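Local coordinates for uncharacterized protein (PDB 4E72) that is of unknown function, a DUF3298-family protein of Pseudomonas aeruginosa probably made with a signal peptide and matured as a lipoprotein, at residues 145-156 and 201-212; 48-56 and 64-72. All blocks are in the same frame, centred on the assembly; numbering follows the deposited sequence. Where two conformers were deposited one is given.

Interaction 1: 145-156 and 201-212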
loop_
_atom_site.group_PDB
_atom_site.type_symbol
_atom_site.label_atom_id
_atom_site.label_comp_id
_atom_site.label_asym_id
_atom_site.label_seq_id
_atom_site.Cartn_x
_atom_site.Cartn_y
_atom_site.Cartn_z
ATOM N N PHE A 145 -3.703 5.793 -19.280
ATOM C CA PHE A 145 -3.149 4.912 -18.238
ATOM C C PHE A 145 -4.166 3.832 -17.809
ATOM O O PHE A 145 -3.816 2.647 -17.734
ATOM C CB PHE A 145 -2.701 5.720 -17.013
ATOM C CG PHE A 145 -2.176 4.885 -15.861
ATOM C CD1 PHE A 145 -0.866 4.416 -15.861
ATOM C CD2 PHE A 145 -2.986 4.600 -14.759
ATOM C CE1 PHE A 145 -0.372 3.686 -14.786
ATOM C CE2 PHE A 145 -2.497 3.857 -13.695
ATOM C CZ PHE A 145 -1.194 3.389 -13.722
ATOM N N TRP A 146 -5.423 4.227 -17.564
ATOM C CA TRP A 146 -6.405 3.250 -17.105
ATOM C C TRP A 146 -6.824 2.324 -18.248
ATOM O O TRP A 146 -7.222 1.193 -17.968
ATOM C CB TRP A 146 -7.587 3.903 -16.376
ATOM C CG TRP A 146 -7.154 4.554 -15.091
ATOM C CD1 TRP A 146 -6.998 5.890 -14.867
ATOM C CD2 TRP A 146 -6.696 3.889 -13.896
ATOM N NE1 TRP A 146 -6.536 6.105 -13.590
ATOM C CE2 TRP A 146 -6.311 4.893 -12.983
ATOM C CE3 TRP A 146 -6.593 2.543 -13.502
ATOM C CZ2 TRP A 146 -5.840 4.594 -11.698
ATOM C CZ3 TRP A 146 -6.084 2.248 -12.253
ATOM C CH2 TRP A 146 -5.719 3.265 -11.359
ATOM N N LYS A 147 -6.621 2.744 -19.517
ATOM C CA LYS A 147 -6.861 1.877 -20.677
ATOM C C LYS A 147 -5.846 0.746 -20.690
ATOM O O LYS A 147 -6.231 -0.383 -20.976
ATOM C CB LYS A 147 -6.817 2.652 -22.008
ATOM C CG LYS A 147 -8.019 3.575 -22.212
ATOM C CD LYS A 147 -9.276 2.871 -22.716
ATOM C CE LYS A 147 -10.365 3.862 -23.083
ATOM N NZ LYS A 147 -10.034 4.666 -24.301
ATOM N N GLN A 148 -4.569 1.026 -20.314
ATOM C CA GLN A 148 -3.500 0.020 -20.200
ATOM C C GLN A 148 -3.708 -0.864 -18.977
ATOM O O GLN A 148 -3.349 -2.040 -18.999
ATOM C CB GLN A 148 -2.102 0.667 -20.154
ATOM C CG GLN A 148 -1.744 1.487 -21.407
ATOM C CD GLN A 148 -1.986 0.739 -22.695
ATOM O OE1 GLN A 148 -1.400 -0.316 -22.938
ATOM N NE2 GLN A 148 -2.898 1.242 -23.522
ATOM N N ALA A 149 -4.296 -0.300 -17.917
ATOM C CA ALA A 149 -4.651 -0.997 -16.676
ATOM C C ALA A 149 -5.719 -2.048 -16.979
ATOM O O ALA A 149 -5.648 -3.149 -16.441
ATOM C CB ALA A 149 -5.161 0.002 -15.648
ATOM N N GLU A 150 -6.691 -1.704 -17.878
ATOM C CA GLU A 150 -7.765 -2.588 -18.364
ATOM C C GLU A 150 -7.148 -3.829 -19.057
ATOM O O GLU A 150 -7.629 -4.943 -18.874
ATOM C CB GLU A 150 -8.676 -1.831 -19.354
ATOM C CG GLU A 150 -9.725 -0.933 -18.725
ATOM C CD GLU A 150 -10.336 0.162 -19.589
ATOM O OE1 GLU A 150 -10.874 -0.153 -20.675
ATOM O OE2 GLU A 150 -10.337 1.331 -19.137
ATOM N N LEU A 151 -6.087 -3.619 -19.847
ATOM C CA LEU A 151 -5.375 -4.690 -20.551
ATOM C C LEU A 151 -4.672 -5.605 -19.526
ATOM O O LEU A 151 -4.761 -6.834 -19.644
ATOM C CB LEU A 151 -4.378 -4.084 -21.577
ATOM C CG LEU A 151 -3.444 -5.045 -22.344
ATOM C CD1 LEU A 151 -4.222 -6.069 -23.191
ATOM C CD2 LEU A 151 -2.446 -4.262 -23.178
ATOM N N ALA A 152 -4.030 -5.001 -18.495
ATOM C CA ALA A 152 -3.372 -5.704 -17.386
ATOM C C ALA A 152 -4.398 -6.512 -16.551
ATOM O O ALA A 152 -4.053 -7.555 -15.994
ATOM C CB ALA A 152 -2.636 -4.709 -16.503
ATOM N N HIS A 153 -5.667 -6.039 -16.506
ATOM C CA HIS A 153 -6.760 -6.744 -15.863
ATOM C C HIS A 153 -7.058 -8.022 -16.651
ATOM O O HIS A 153 -7.197 -9.100 -16.053
ATOM C CB HIS A 153 -8.009 -5.857 -15.743
ATOM C CG HIS A 153 -9.144 -6.509 -14.991
ATOM N ND1 HIS A 153 -10.343 -6.818 -15.615
ATOM C CD2 HIS A 153 -9.207 -6.931 -13.705
ATOM C CE1 HIS A 153 -11.099 -7.388 -14.691
ATOM N NE2 HIS A 153 -10.460 -7.482 -13.529
ATOM N N LYS A 154 -7.136 -7.899 -17.994
ATOM C CA LYS A 154 -7.415 -9.014 -18.905
ATOM C C LYS A 154 -6.313 -10.073 -18.797
ATOM O O LYS A 154 -6.632 -11.263 -18.704
ATOM C CB LYS A 154 -7.590 -8.528 -20.352
ATOM C CG LYS A 154 -8.742 -7.541 -20.514
ATOM C CD LYS A 154 -9.938 -8.125 -21.243
ATOM C CE LYS A 154 -10.837 -7.038 -21.802
ATOM N NZ LYS A 154 -10.163 -6.241 -22.867
ATOM N N ALA A 155 -5.037 -9.634 -18.690
ATOM C CA ALA A 155 -3.906 -10.538 -18.504
ATOM C C ALA A 155 -4.013 -11.257 -17.156
ATOM O O ALA A 155 -3.756 -12.448 -17.105
ATOM C CB ALA A 155 -2.593 -9.780 -18.604
ATOM N N TRP A 156 -4.428 -10.545 -16.086
ATOM C CA TRP A 156 -4.625 -11.078 -14.732
ATOM C C TRP A 156 -5.760 -12.116 -14.717
ATOM O O TRP A 156 -5.633 -13.135 -14.036
ATOM C CB TRP A 156 -4.913 -9.949 -13.731
ATOM C CG TRP A 156 -5.182 -10.424 -12.335
ATOM C CD1 TRP A 156 -4.261 -10.704 -11.373
ATOM C CD2 TRP A 156 -6.470 -10.687 -11.746
ATOM N NE1 TRP A 156 -4.887 -11.157 -10.233
ATOM C CE2 TRP A 156 -6.242 -11.169 -10.440
ATOM C CE3 TRP A 156 -7.794 -10.574 -12.206
ATOM C CZ2 TRP A 156 -7.287 -11.534 -9.582
ATOM C CZ3 TRP A 156 -8.831 -10.951 -11.360
ATOM C CH2 TRP A 156 -8.574 -11.408 -10.061
ATOM N N TYR A 201 -8.963 -14.189 -3.105
ATOM C CA TYR A 201 -7.907 -13.727 -4.036
ATOM C C TYR A 201 -6.984 -12.680 -3.371
ATOM O O TYR A 201 -6.087 -12.153 -4.024
ATOM C CB TYR A 201 -8.524 -13.158 -5.327
ATOM C CG TYR A 201 -9.158 -14.218 -6.202
ATOM C CD1 TYR A 201 -10.439 -14.693 -5.940
ATOM C CD2 TYR A 201 -8.463 -14.771 -7.274
ATOM C CE1 TYR A 201 -11.015 -15.696 -6.719
ATOM C CE2 TYR A 201 -9.021 -15.789 -8.053
ATOM C CZ TYR A 201 -10.306 -16.235 -7.782
ATOM O OH TYR A 201 -10.875 -17.215 -8.564
ATOM N N ALA A 202 -7.218 -12.381 -2.071
ATOM C CA ALA A 202 -6.464 -11.434 -1.237
ATOM C C ALA A 202 -6.410 -10.029 -1.878
ATOM O O ALA A 202 -7.457 -9.428 -2.136
ATOM C CB ALA A 202 -5.056 -11.971 -0.964
ATOM N N HIS A 203 -5.198 -9.541 -2.179
ATOM C CA HIS A 203 -4.985 -8.214 -2.744
ATOM C C HIS A 203 -4.431 -8.358 -4.156
ATOM O O HIS A 203 -3.211 -8.459 -4.295
ATOM C CB HIS A 203 -4.050 -7.409 -1.822
ATOM C CG HIS A 203 -4.672 -7.096 -0.500
ATOM N ND1 HIS A 203 -4.307 -7.772 0.652
ATOM C CD2 HIS A 203 -5.664 -6.224 -0.199
ATOM C CE1 HIS A 203 -5.090 -7.295 1.606
ATOM N NE2 HIS A 203 -5.891 -6.331 1.147
ATOM N N PRO A 204 -5.306 -8.437 -5.209
ATOM C CA PRO A 204 -4.793 -8.654 -6.571
ATOM C C PRO A 204 -3.787 -7.598 -7.023
ATOM O O PRO A 204 -3.928 -6.407 -6.718
ATOM C CB PRO A 204 -6.052 -8.620 -7.450
ATOM C CG PRO A 204 -7.187 -8.912 -6.526
ATOM C CD PRO A 204 -6.779 -8.349 -5.201
ATOM N N GLU A 205 -2.748 -8.067 -7.718
ATOM C CA GLU A 205 -1.700 -7.212 -8.284
ATOM C C GLU A 205 -1.714 -7.295 -9.788
ATOM O O GLU A 205 -1.486 -8.369 -10.355
ATOM C CB GLU A 205 -0.291 -7.562 -7.758
ATOM C CG GLU A 205 -0.024 -7.038 -6.358
ATOM C CD GLU A 205 1.393 -7.196 -5.827
ATOM O OE1 GLU A 205 2.311 -7.509 -6.619
ATOM O OE2 GLU A 205 1.588 -6.978 -4.610
ATOM N N LEU A 206 -2.012 -6.149 -10.420
ATOM C CA LEU A 206 -1.999 -5.987 -11.868
ATOM C C LEU A 206 -0.644 -5.442 -12.265
ATOM O O LEU A 206 -0.091 -4.599 -11.536
ATOM C CB LEU A 206 -3.126 -5.037 -12.312
ATOM C CG LEU A 206 -4.429 -5.663 -12.838
ATOM C CD1 LEU A 206 -5.058 -6.622 -11.835
ATOM C CD2 LEU A 206 -5.417 -4.582 -13.196
ATOM N N LYS A 207 -0.102 -5.917 -13.396
ATOM C CA LYS A 207 1.198 -5.447 -13.855
ATOM C C LYS A 207 1.090 -4.856 -15.239
ATOM O O LYS A 207 0.685 -5.555 -16.184
ATOM C CB LYS A 207 2.251 -6.583 -13.846
ATOM C CG LYS A 207 2.335 -7.393 -12.560
ATOM C CD LYS A 207 3.129 -6.707 -11.466
ATOM C CE LYS A 207 3.049 -7.505 -10.181
ATOM N NZ LYS A 207 3.913 -6.936 -9.117
ATOM N N ILE A 208 1.454 -3.569 -15.372
ATOM C CA ILE A 208 1.488 -2.940 -16.690
ATOM C C ILE A 208 2.937 -2.862 -17.111
ATOM O O ILE A 208 3.711 -2.168 -16.449
ATOM C CB ILE A 208 0.803 -1.564 -16.838
ATOM C CG1 ILE A 208 -0.633 -1.542 -16.270
ATOM C CG2 ILE A 208 0.840 -1.110 -18.311
ATOM C CD1 ILE A 208 -1.053 -0.148 -15.794
ATOM N N PRO A 209 3.324 -3.539 -18.214
ATOM C CA PRO A 209 4.712 -3.410 -18.701
ATOM C C PRO A 209 5.039 -1.970 -19.091
ATOM O O PRO A 209 4.230 -1.330 -19.762
ATOM C CB PRO A 209 4.755 -4.351 -19.923
ATOM C CG PRO A 209 3.578 -5.286 -19.750
ATOM C CD PRO A 209 2.527 -4.416 -19.104
ATOM N N TYR A 210 6.239 -1.471 -18.723
ATOM C CA TYR A 210 6.673 -0.105 -19.110
ATOM C C TYR A 210 6.593 0.188 -20.642
ATOM O O TYR A 210 6.182 1.296 -20.968
ATOM C CB TYR A 210 8.079 0.223 -18.578
ATOM C CG TYR A 210 8.049 0.535 -17.095
ATOM C CD1 TYR A 210 7.735 1.812 -16.636
ATOM C CD2 TYR A 210 8.236 -0.465 -16.149
ATOM C CE1 TYR A 210 7.700 2.104 -15.273
ATOM C CE2 TYR A 210 8.198 -0.187 -14.785
ATOM C CZ TYR A 210 7.924 1.096 -14.347
ATOM O OH TYR A 210 7.825 1.338 -12.989
ATOM N N PRO A 211 6.821 -0.756 -21.601
ATOM C CA PRO A 211 6.671 -0.379 -23.025
ATOM C C PRO A 211 5.227 -0.049 -23.423
ATOM O O PRO A 211 5.027 0.594 -24.456
ATOM C CB PRO A 211 7.199 -1.603 -23.787
ATOM C CG PRO A 211 8.055 -2.329 -22.804
ATOM C CD PRO A 211 7.347 -2.134 -21.483
ATOM N N ARG A 212 4.227 -0.443 -22.598
ATOM C CA ARG A 212 2.820 -0.102 -22.844
ATOM C C ARG A 212 2.529 1.314 -22.326
ATOM O O ARG A 212 1.436 1.850 -22.564
ATOM C CB ARG A 212 1.857 -1.129 -22.174
ATOM C CG ARG A 212 1.951 -2.536 -22.777
ATOM C CD ARG A 212 0.918 -2.846 -23.855
ATOM N NE ARG A 212 0.823 -1.855 -24.929
ATOM C CZ ARG A 212 1.637 -1.785 -25.979
ATOM N NH1 ARG A 212 2.651 -2.633 -26.101
ATOM N NH2 ARG A 212 1.452 -0.855 -26.906
HETATM O O HOH W 1 -1.629 -7.810 -14.861
HETATM O O HOH W 2 -2.417 -11.190 -7.972
#
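Ile-208 and Leu-206 reach from edge strand 205-208 of a three-stranded antiparallel sheet into the side of helix 142-159, a helix packed against a beta sheet within the DUF3298 region; Phe-145 and Ala-149 also touch Leu-189 of the neighbouring strand. The short axes approach to 7.3 Å and run at 121°, so the strand passes across the helix. Ile-208 has CG1 beside its backbone N, with CD1 swung nearly trans beyond it, over the helix backbone, 3.8 Å from Ala-149 CA, and the Phe-145 ring approaches it obliquely; the other branch, CG2, meets Gln-148 CB. Ala-152 presents only a methyl, and the strand comes close there: Ala-152 CB lies 3.4 Å from Lys-207 O. Leu-206 straddles the next turn. In the conformer described, one of two deposited, CD2 faces the backbone at Ala-149 O and His-153 N, and CD1 makes an off-centre CH-pi contact with the five-membered ring of Trp-156, 4.3 Å from the centroid and 29° off the normal. The six-membered part of Trp-156 extends to Pro-204, where Trp-156 CZ2 is 3.8 Å from Pro-204 CB. At the far end, Arg-212 NE gives Gln-148 OE1 a weak, bent bond, with the amide and guanidinium planes 58° apart. Between the backbones sits one water, which donates to Ala-152 O at 2.7 Å and accepts from Lys-207 N at 2.8 Å.

Interaction 2: 48-56 and 64-72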
loop_
_atom_site.group_PDB
_atom_site.type_symbol
_atom_site.label_atom_id
_atom_site.label_comp_id
_atom_site.label_asym_id
_atom_site.label_seq_id
_atom_site.Cartn_x
_atom_site.Cartn_y
_atom_site.Cartn_z
ATOM N N VAL A 48 5.838 8.383 6.467
ATOM C CA VAL A 48 5.471 6.995 6.710
ATOM C C VAL A 48 4.470 6.948 7.872
ATOM O O VAL A 48 3.424 6.311 7.742
ATOM C CB VAL A 48 6.737 6.148 6.989
ATOM C CG1 VAL A 48 6.381 4.795 7.587
ATOM C CG2 VAL A 48 7.547 5.979 5.719
ATOM N N GLU A 49 4.776 7.648 8.984
ATOM C CA GLU A 49 3.901 7.688 10.169
ATOM C C GLU A 49 2.484 8.150 9.791
ATOM O O GLU A 49 1.530 7.477 10.163
ATOM C CB GLU A 49 4.488 8.586 11.281
ATOM C CG GLU A 49 3.651 8.537 12.558
ATOM C CD GLU A 49 4.197 9.250 13.775
ATOM O OE1 GLU A 49 4.168 10.502 13.794
ATOM O OE2 GLU A 49 4.544 8.555 14.757
ATOM N N ARG A 50 2.351 9.259 9.027
ATOM C CA ARG A 50 1.057 9.803 8.604
ATOM C C ARG A 50 0.315 8.812 7.693
ATOM O O ARG A 50 -0.889 8.606 7.884
ATOM C CB ARG A 50 1.234 11.165 7.893
ATOM C CG ARG A 50 0.015 11.621 7.080
ATOM C CD ARG A 50 -0.998 12.397 7.901
ATOM N NE ARG A 50 -0.914 13.830 7.618
ATOM C CZ ARG A 50 -1.684 14.470 6.744
ATOM N NH1 ARG A 50 -2.621 13.815 6.066
ATOM N NH2 ARG A 50 -1.528 15.773 6.544
ATOM N N ALA A 51 1.028 8.187 6.729
ATOM C CA ALA A 51 0.433 7.229 5.791
ATOM C C ALA A 51 -0.129 6.013 6.544
ATOM O O ALA A 51 -1.180 5.499 6.156
ATOM C CB ALA A 51 1.448 6.795 4.738
ATOM N N LEU A 52 0.531 5.586 7.646
ATOM C CA LEU A 52 0.004 4.483 8.458
ATOM C C LEU A 52 -1.191 4.931 9.282
ATOM O O LEU A 52 -2.157 4.189 9.388
ATOM C CB LEU A 52 1.063 3.911 9.385
ATOM C CG LEU A 52 2.091 3.027 8.735
ATOM C CD1 LEU A 52 3.259 2.797 9.682
ATOM C CD2 LEU A 52 1.464 1.726 8.248
ATOM N N LEU A 53 -1.158 6.174 9.799
ATOM C CA LEU A 53 -2.264 6.728 10.587
ATOM C C LEU A 53 -3.535 6.873 9.750
ATOM O O LEU A 53 -4.627 6.695 10.294
ATOM C CB LEU A 53 -1.886 8.071 11.219
ATOM C CG LEU A 53 -0.964 7.996 12.432
ATOM C CD1 LEU A 53 -0.423 9.376 12.782
ATOM C CD2 LEU A 53 -1.666 7.345 13.634
ATOM N N GLU A 54 -3.390 7.157 8.432
ATOM C CA GLU A 54 -4.504 7.279 7.463
ATOM C C GLU A 54 -5.247 5.954 7.301
ATOM O O GLU A 54 -6.453 5.948 7.070
ATOM C CB GLU A 54 -3.981 7.733 6.082
ATOM C CG GLU A 54 -3.585 9.208 5.992
ATOM C CD GLU A 54 -4.673 10.267 6.075
ATOM O OE1 GLU A 54 -5.869 9.942 5.877
ATOM O OE2 GLU A 54 -4.319 11.436 6.346
HETATM N N MSE A 55 -4.531 4.835 7.438
HETATM C CA MSE A 55 -5.101 3.487 7.333
HETATM C C MSE A 55 -5.919 3.094 8.569
HETATM O O MSE A 55 -6.534 2.031 8.572
HETATM C CB MSE A 55 -3.995 2.462 7.116
HETATM C CG MSE A 55 -3.084 2.793 5.956
HETATM SE SE MSE A 55 -1.783 1.397 5.795
HETATM C CE MSE A 55 -2.830 0.206 4.698
ATOM N N THR A 56 -5.945 3.936 9.610
ATOM C CA THR A 56 -6.731 3.645 10.808
ATOM C C THR A 56 -8.082 4.363 10.766
ATOM O O THR A 56 -8.950 4.069 11.597
ATOM C CB THR A 56 -5.975 4.024 12.090
ATOM O OG1 THR A 56 -5.882 5.449 12.198
ATOM C CG2 THR A 56 -4.613 3.327 12.219
ATOM N N LEU A 64 -7.275 12.569 12.630
ATOM C CA LEU A 64 -6.377 11.491 13.006
ATOM C C LEU A 64 -5.597 11.775 14.288
ATOM O O LEU A 64 -5.323 12.952 14.574
ATOM C CB LEU A 64 -5.387 11.237 11.856
ATOM C CG LEU A 64 -5.981 10.560 10.614
ATOM C CD1 LEU A 64 -4.942 10.359 9.582
ATOM C CD2 LEU A 64 -6.614 9.208 10.945
ATOM N N PRO A 65 -5.165 10.717 15.045
ATOM C CA PRO A 65 -4.259 10.955 16.188
ATOM C C PRO A 65 -2.964 11.646 15.712
ATOM O O PRO A 65 -2.603 11.521 14.537
ATOM C CB PRO A 65 -3.971 9.534 16.696
ATOM C CG PRO A 65 -5.123 8.722 16.212
ATOM C CD PRO A 65 -5.403 9.271 14.862
ATOM N N ALA A 66 -2.260 12.355 16.603
ATOM C CA ALA A 66 -1.030 13.077 16.243
ATOM C C ALA A 66 0.171 12.166 15.964
ATOM O O ALA A 66 1.143 12.613 15.356
ATOM C CB ALA A 66 -0.657 14.036 17.363
ATOM N N SER A 67 0.131 10.911 16.456
ATOM C CA SER A 67 1.242 9.996 16.333
ATOM C C SER A 67 0.796 8.565 16.495
ATOM O O SER A 67 -0.277 8.291 17.049
ATOM C CB SER A 67 2.293 10.314 17.395
ATOM O OG SER A 67 1.782 10.100 18.701
ATOM N N LEU A 68 1.672 7.646 16.079
ATOM C CA LEU A 68 1.444 6.221 16.224
ATOM C C LEU A 68 1.368 5.817 17.714
ATOM O O LEU A 68 0.595 4.918 18.028
ATOM C CB LEU A 68 2.513 5.410 15.460
ATOM C CG LEU A 68 2.260 5.357 13.953
ATOM C CD1 LEU A 68 3.479 4.839 13.210
ATOM C CD2 LEU A 68 0.985 4.529 13.611
ATOM N N ALA A 69 2.101 6.514 18.623
ATOM C CA ALA A 69 2.033 6.242 20.076
ATOM C C ALA A 69 0.700 6.732 20.633
ATOM O O ALA A 69 0.142 6.086 21.511
ATOM C CB ALA A 69 3.183 6.918 20.805
ATOM N N ALA A 70 0.192 7.890 20.128
ATOM C CA ALA A 70 -1.117 8.400 20.539
ATOM C C ALA A 70 -2.215 7.435 20.049
ATOM O O ALA A 70 -3.152 7.164 20.796
ATOM C CB ALA A 70 -1.350 9.815 20.011
ATOM N N TYR A 71 -2.075 6.888 18.825
ATOM C CA TYR A 71 -3.046 5.927 18.269
ATOM C C TYR A 71 -3.085 4.637 19.108
ATOM O O TYR A 71 -4.167 4.156 19.434
ATOM C CB TYR A 71 -2.749 5.578 16.790
ATOM C CG TYR A 71 -3.568 4.398 16.292
ATOM C CD1 TYR A 71 -4.927 4.534 16.019
ATOM C CD2 TYR A 71 -2.998 3.129 16.163
ATOM C CE1 TYR A 71 -5.696 3.445 15.627
ATOM C CE2 TYR A 71 -3.770 2.023 15.796
ATOM C CZ TYR A 71 -5.111 2.194 15.501
ATOM O OH TYR A 71 -5.869 1.143 15.050
ATOM N N GLU A 72 -1.919 4.068 19.401
ATOM C CA GLU A 72 -1.771 2.834 20.183
ATOM C C GLU A 72 -2.435 2.993 21.563
ATOM O O GLU A 72 -3.251 2.160 21.940
ATOM C CB GLU A 72 -0.276 2.465 20.291
ATOM C CG GLU A 72 0.091 1.628 21.507
ATOM C CD GLU A 72 1.511 1.129 21.434
ATOM O OE1 GLU A 72 2.428 1.876 21.844
ATOM O OE2 GLU A 72 1.714 0.008 20.916
HETATM O O HOH W 3 4.893 7.593 17.544
#
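This contact joins the end of helix 44-54 to the N-terminal connection and first turn of helix 68-78, on one face of the six-stranded mixed sheet. The two short helical axes stay 10.8 Å apart at 28°, too far for close backbone packing, and long side chains span the interval. Leu-53 is central. Its CD1 lies 3.5 Å from Pro-65 O, while CD2 fits among Ser-67 O, Leu-68 CD2 and Tyr-71 CB. Leu-64 returns the contact, setting one methyl, CD1, across the carboxylate of Glu-54 and the other, CD2, against Leu-53 O. Just past the helix end, Thr-56 places CG2 over one face of the Tyr-71 ring, 3.7 Å from the centroid and 20° off the normal, a CH-pi contact. That methyl is held in orientation because Thr-56 OG1, between backbone N and carbonyl carbon, donates to Leu-53 O at 2.6 Å. Leu-68 and Leu-52 also touch strand 84-95, which links the contact to the sheet. At the other end Glu-49 extends alongside Leu-68, its OE2 receiving a nearly straight (176°) but weak bond from Leu-68 N at 3.3 Å and a water that also accepts from Ala-69 N. Ser-67, the N-cap residue, accepts from Ala-70 N through OG, so side chains and water serve three first-turn amides; the Glu-49 carboxylate probably also interacts favourably with the helix dipole.

Interaction 1 and interaction 2 lie on opposite sides of the chain's centre, with centres 31 Å apart and nearest atoms about 8 Å apart, so neither touches the other. They are in series along the chain: 48-56 and 64-72 pair across seven residues, 58-61 of which are not modelled, whereas 145-156 and 201-212 close over 44 intervening residues. Interaction 1 joins a helix to the three-stranded sheet; interaction 2 joins two helices that lie on the six-stranded sheet. The two sheets are bridged near interaction 1, where Glu-205 forms a salt bridge with Arg-92 of strand 84-95, the same strand that Leu-52 and Leu-68 touch in interaction 2.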